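Local structure of exonuclease (Laribacter hongkongensis, 3SYY) at residues Arg72-Ile77 with Asp162-Cys167; Thr65-His70 with Val153-Arg158. The protein is an alkaline exonuclease of the lambda-exonuclease-like family that digests double-stranded DNA with strict 5'-to-3' polarity and binds magnesium ions. All coordinates share one frame; numbering follows the deposited sequence.

Contact 1 of 2, residues Arg72-Ile77 with Asp162-Cys167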
# COMPACT_ATOMS: atom_id res chain seq x y z
N ARG A 72 -14.56 12.62 23.86
CA ARG A 72 -15.32 12.17 25.04
C ARG A 72 -15.69 13.42 25.88
O ARG A 72 -16.85 13.57 26.29
CB ARG A 72 -14.55 11.16 25.91
CG ARG A 72 -15.45 10.49 27.03
CD ARG A 72 -14.70 9.32 27.81
NE ARG A 72 -14.54 8.15 26.92
CZ ARG A 72 -13.42 7.82 26.25
NH1 ARG A 72 -12.30 8.54 26.37
NH2 ARG A 72 -13.42 6.76 25.46
N ALA A 73 -14.72 14.30 26.12
CA ALA A 73 -14.98 15.50 26.93
C ALA A 73 -15.99 16.38 26.23
O ALA A 73 -16.94 16.81 26.86
CB ALA A 73 -13.71 16.25 27.25
N ARG A 74 -15.82 16.63 24.94
CA ARG A 74 -16.76 17.43 24.17
C ARG A 74 -18.19 16.90 24.26
O ARG A 74 -19.17 17.68 24.33
CB ARG A 74 -16.33 17.57 22.70
CG ARG A 74 -17.27 18.44 21.85
CD ARG A 74 -17.20 19.98 22.24
NE ARG A 74 -17.82 20.76 21.16
CZ ARG A 74 -17.18 21.30 20.11
NH1 ARG A 74 -15.86 21.26 20.00
NH2 ARG A 74 -17.87 21.93 19.18
N TYR A 75 -18.34 15.57 24.21
CA TYR A 75 -19.68 14.99 24.28
C TYR A 75 -20.33 15.34 25.62
O TYR A 75 -21.49 15.73 25.64
CB TYR A 75 -19.59 13.46 24.16
CG TYR A 75 -20.86 12.71 24.51
CD1 TYR A 75 -21.90 12.61 23.59
CD2 TYR A 75 -21.00 12.08 25.75
CE1 TYR A 75 -23.03 11.87 23.87
CE2 TYR A 75 -22.17 11.35 26.05
CZ TYR A 75 -23.17 11.25 25.11
OH TYR A 75 -24.33 10.54 25.32
N ILE A 76 -19.61 15.13 26.72
CA ILE A 76 -20.13 15.48 28.10
C ILE A 76 -20.42 17.01 28.19
O ILE A 76 -21.43 17.44 28.78
CB ILE A 76 -19.17 15.01 29.20
CG1 ILE A 76 -18.95 13.48 29.16
CG2 ILE A 76 -19.67 15.37 30.66
CD1 ILE A 76 -17.61 13.08 29.79
N ILE A 77 -19.57 17.83 27.59
CA ILE A 77 -19.86 19.29 27.54
C ILE A 77 -21.17 19.52 26.85
O ILE A 77 -22.03 20.26 27.39
CB ILE A 77 -18.74 20.06 26.82
CG1 ILE A 77 -17.48 20.00 27.68
CG2 ILE A 77 -19.14 21.51 26.55
CD1 ILE A 77 -16.24 20.52 26.96
N ASP A 162 -18.22 25.21 14.69
CA ASP A 162 -19.57 24.73 14.47
C ASP A 162 -19.60 23.48 13.56
O ASP A 162 -20.66 23.06 13.18
CB ASP A 162 -20.49 25.84 13.90
CG ASP A 162 -19.98 26.40 12.56
OD1 ASP A 162 -20.59 27.40 12.06
OD2 ASP A 162 -18.97 25.87 12.00
N MET A 163 -18.43 22.94 13.20
CA MET A 163 -18.35 21.67 12.42
C MET A 163 -17.55 20.56 13.11
O MET A 163 -17.43 19.49 12.56
CB MET A 163 -17.70 21.91 11.06
CG MET A 163 -18.49 22.77 10.14
SD MET A 163 -17.62 22.92 8.53
CE MET A 163 -18.62 24.18 7.73
N GLN A 164 -17.02 20.82 14.30
CA GLN A 164 -16.11 19.89 14.95
C GLN A 164 -16.84 18.67 15.51
O GLN A 164 -16.25 17.56 15.57
CB GLN A 164 -15.36 20.57 16.06
CG GLN A 164 -14.36 21.63 15.56
CD GLN A 164 -13.70 22.42 16.68
OE1 GLN A 164 -12.73 23.18 16.44
NE2 GLN A 164 -14.21 22.30 17.88
N TYR A 165 -18.11 18.86 15.93
CA TYR A 165 -18.81 17.87 16.75
C TYR A 165 -20.09 17.39 16.14
O TYR A 165 -20.91 18.21 15.71
CB TYR A 165 -19.07 18.45 18.15
CG TYR A 165 -19.91 17.56 19.02
CD1 TYR A 165 -19.34 16.51 19.74
CD2 TYR A 165 -21.28 17.79 19.14
CE1 TYR A 165 -20.13 15.70 20.58
CE2 TYR A 165 -22.07 17.03 19.96
CZ TYR A 165 -21.51 15.99 20.69
OH TYR A 165 -22.37 15.26 21.47
N PHE A 166 -20.23 16.05 16.01
CA PHE A 166 -21.43 15.46 15.46
C PHE A 166 -21.85 14.32 16.36
O PHE A 166 -21.00 13.53 16.83
CB PHE A 166 -21.20 14.91 14.03
CG PHE A 166 -22.34 14.06 13.52
CD1 PHE A 166 -23.38 14.63 12.83
CD2 PHE A 166 -22.38 12.68 13.79
CE1 PHE A 166 -24.43 13.88 12.38
CE2 PHE A 166 -23.42 11.91 13.35
CZ PHE A 166 -24.44 12.50 12.62
N CYS A 167 -23.15 14.24 16.63
CA CYS A 167 -23.64 13.15 17.48
C CYS A 167 -25.04 12.78 17.03
O CYS A 167 -25.87 13.68 16.70
CB CYS A 167 -23.56 13.49 18.95
SG CYS A 167 -24.31 12.24 20.07

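Contact 2 of 2, residues Thr65-His70 with Val153-Arg158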
# COMPACT_ATOMS: atom_id res chain seq x y z
N THR A 65 -6.84 8.02 17.79
CA THR A 65 -6.85 7.40 19.12
C THR A 65 -6.51 8.43 20.17
O THR A 65 -7.14 8.46 21.24
CB THR A 65 -5.87 6.17 19.22
OG1 THR A 65 -6.28 5.19 18.25
CG2 THR A 65 -5.93 5.51 20.57
N GLU A 66 -5.54 9.29 19.86
CA GLU A 66 -5.11 10.31 20.80
C GLU A 66 -6.15 11.40 21.01
O GLU A 66 -6.17 12.03 22.05
CB GLU A 66 -3.80 10.94 20.36
CG GLU A 66 -2.60 10.14 20.86
CD GLU A 66 -1.30 10.75 20.47
OE1 GLU A 66 -1.14 11.04 19.26
OE2 GLU A 66 -0.42 10.93 21.35
N LEU A 67 -6.97 11.64 20.01
CA LEU A 67 -8.06 12.65 20.11
C LEU A 67 -9.31 12.13 20.84
O LEU A 67 -10.21 12.91 21.20
CB LEU A 67 -8.47 13.13 18.74
CG LEU A 67 -9.23 14.48 18.60
CD1 LEU A 67 -8.34 15.67 19.02
CD2 LEU A 67 -9.70 14.59 17.16
N GLU A 68 -9.44 10.82 21.00
CA GLU A 68 -10.74 10.33 21.48
C GLU A 68 -11.12 10.88 22.91
O GLU A 68 -12.28 11.17 23.17
CB GLU A 68 -10.81 8.80 21.33
CG GLU A 68 -11.84 8.02 22.16
CD GLU A 68 -11.47 6.52 22.16
OE1 GLU A 68 -11.15 5.97 21.04
OE2 GLU A 68 -11.44 5.93 23.29
N PRO A 69 -10.14 11.07 23.81
CA PRO A 69 -10.59 11.70 25.06
C PRO A 69 -11.03 13.16 24.94
O PRO A 69 -11.73 13.62 25.83
CB PRO A 69 -9.38 11.63 25.94
CG PRO A 69 -8.21 11.35 25.02
CD PRO A 69 -8.74 10.61 23.87
N HIS A 70 -10.62 13.86 23.88
CA HIS A 70 -11.07 15.23 23.63
C HIS A 70 -12.50 15.08 23.24
O HIS A 70 -13.37 15.83 23.72
CB HIS A 70 -10.32 15.92 22.48
CG HIS A 70 -8.87 16.25 22.74
ND1 HIS A 70 -7.94 15.33 23.19
CD2 HIS A 70 -8.18 17.38 22.46
CE1 HIS A 70 -6.75 15.91 23.24
NE2 HIS A 70 -6.87 17.14 22.79
N VAL A 153 -20.65 9.46 18.14
CA VAL A 153 -20.02 10.78 18.08
C VAL A 153 -18.93 10.71 17.01
O VAL A 153 -18.13 9.75 17.03
CB VAL A 153 -19.36 11.11 19.43
CG1 VAL A 153 -18.51 12.44 19.36
CG2 VAL A 153 -20.47 11.23 20.54
N SER A 154 -18.92 11.67 16.08
CA SER A 154 -17.74 11.92 15.23
C SER A 154 -17.14 13.30 15.61
O SER A 154 -17.91 14.26 15.84
CB SER A 154 -18.15 11.83 13.76
OG SER A 154 -17.07 12.03 12.85
N TYR A 155 -15.81 13.38 15.75
CA TYR A 155 -15.18 14.61 16.22
C TYR A 155 -13.91 14.93 15.43
O TYR A 155 -13.02 14.05 15.27
CB TYR A 155 -14.80 14.46 17.67
CG TYR A 155 -14.15 15.65 18.30
CD1 TYR A 155 -14.89 16.80 18.61
CD2 TYR A 155 -12.80 15.61 18.66
CE1 TYR A 155 -14.25 17.90 19.21
CE2 TYR A 155 -12.17 16.69 19.26
CZ TYR A 155 -12.92 17.82 19.54
OH TYR A 155 -12.26 18.86 20.12
N ASP A 156 -13.81 16.17 14.99
CA ASP A 156 -12.56 16.63 14.37
C ASP A 156 -12.28 18.07 14.76
O ASP A 156 -12.93 18.99 14.27
CB ASP A 156 -12.68 16.53 12.84
CG ASP A 156 -11.32 16.78 12.13
OD1 ASP A 156 -10.35 17.22 12.78
OD2 ASP A 156 -11.24 16.49 10.95
N ASP A 157 -11.26 18.25 15.59
CA ASP A 157 -10.90 19.56 16.05
C ASP A 157 -10.19 20.44 15.03
O ASP A 157 -9.90 21.60 15.32
CB ASP A 157 -10.05 19.43 17.32
CG ASP A 157 -8.68 18.85 17.04
OD1 ASP A 157 -7.80 19.06 17.85
OD2 ASP A 157 -8.45 18.20 16.01
N ARG A 158 -9.90 19.91 13.84
CA ARG A 158 -9.23 20.77 12.83
C ARG A 158 -10.18 21.75 12.18
O ARG A 158 -9.73 22.71 11.54
CB ARG A 158 -8.55 19.92 11.76
CG ARG A 158 -7.42 19.10 12.37
CD ARG A 158 -6.95 17.96 11.43
NE ARG A 158 -7.93 16.88 11.44
CZ ARG A 158 -7.67 15.64 11.04
NH1 ARG A 158 -6.43 15.32 10.63
NH2 ARG A 158 -8.64 14.72 11.08

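Contact 1 of 2, residues Arg72-Ile77 with Asp162-Cys167
Arg-74 and Tyr-75, on a helical turn of 72-77, pack against Tyr-165 and Cys-167 of a strand that crosses them steeply, the axes of helix 72-77 and strand 165-167 coming within 9.8 Å at an angle of 70°. The backbones are nearest where the CA atoms of Arg-74 and Tyr-165 stand 7.7 Å apart, and side chains fill the interval. Tyr-165 is central to it. Its ring extends from the strand to the helix surface, where the CD1 atom lies 3.5 Å from CG of Arg-74 and the CE1 atom 3.8 Å from CA of Tyr-75. The hydroxyl at its end, OH, approaches CD1 of Tyr-75 at 3.4 Å, obliquely to that ring.

Arg-74 bends at its second side-chain torsion (chi2 70°), which carries its guanidinium back along the root of Tyr-165. The CB atom of Tyr-165 sits over one guanidinium face, towards the rim, while the side chain of Gln-164 lies beside the guanidinium edge. NE of Arg-74 forms a salt bridge with Glu-78 of the same helix; Asp-161 is a longer, weak partner of NH2. At the other end of the contact, SG of Cys-167 reaches the edge of the Tyr-75 ring, 4.0 Å from CE1, in a sulfur-aromatic contact with the sulfur 84° off the ring normal.

Tyr-75 is the buried member of the group, and its hydroxyl is hydrogen-bonded to Asp-151. Its side chain also touches Val-83, Ile-111 and Val-153. Helix 59-79 thus lies across the face of the five-stranded sheet, reaching from strand 165-171 at one border of the sheet over the adjoining strand 149-155 to strand 109-114. Phe-166 packs instead against helix 118-127.

Contact 2 of 2, residues Thr65-His70 with Val153-Arg158
Leu-67 and His-70 pack on Tyr-155 where helix 59-79 covers the end of strand 149-155, an inner strand of the mixed sheet of this PDDEXK-clan nuclease. Leu-67 does most of the touching. With CG anti to the backbone N (chi1 -160°), its branch point is brought into the plane of the Tyr-155 ring, at the edge, 3.7 Å from CE2. One methyl, CD2, lies 3.6 Å from CD2 of Tyr-155, and the side chains cross at about a right angle. The other methyl, CD1, reaches past the strand end to OD1 of Asp-157 at 3.6 Å and also covers part of one face of the His-70 ring. His-70 adds its CB, 3.8 Å from CE2 of Tyr-155.

No hydrogen bond joins the two segments; the polar groups are held around them. Asp-157 pairs through OD2 with Arg-63 of helix 59-79, one turn before Leu-67, giving the chain leaving the strand a charged link to that helix. Asp-156, turned away from the helix, forms an Asx turn in which OD1 accepts from the backbone N of Arg-158 at 2.9 Å. The same oxygen receives NE of Arg-158 through its syn lone pair at 2.8 Å, and NH2 reaches OD2, so a side-on salt bridge reinforces the turn; OD2 is further bonded to Thr-118.

Tyr-155 lies about 10 Å from a bound magnesium, side chain to ion. A helix laid over a sheet whose neighbouring strand 109-114 supplies two of the metal ligands, Glu-112 and Ile-113, beside Ser-100 and Asp-102, is consistent with the PDDEXK nuclease core.

In the fold
Both contacts fix helix 59-79 to one sheet, contact 2 with its earlier turns on strand 149-155 and contact 1 with later turns on strand 165-171. These strands are antiparallel neighbours, joined by backbone bonds such as Phe-166 O to Ser-154 N, and the segments alternate along the chain. Contact 2 is largely buried and rests on aliphatic and aromatic packing, its charged groups lying beyond the strand end. Contact 1, at the sheet's outer strand, is a surface contact that mixes an arginine, a sulfur and two tyrosines. Arg-74 bridges the two, touching Tyr-155 as well as Tyr-165.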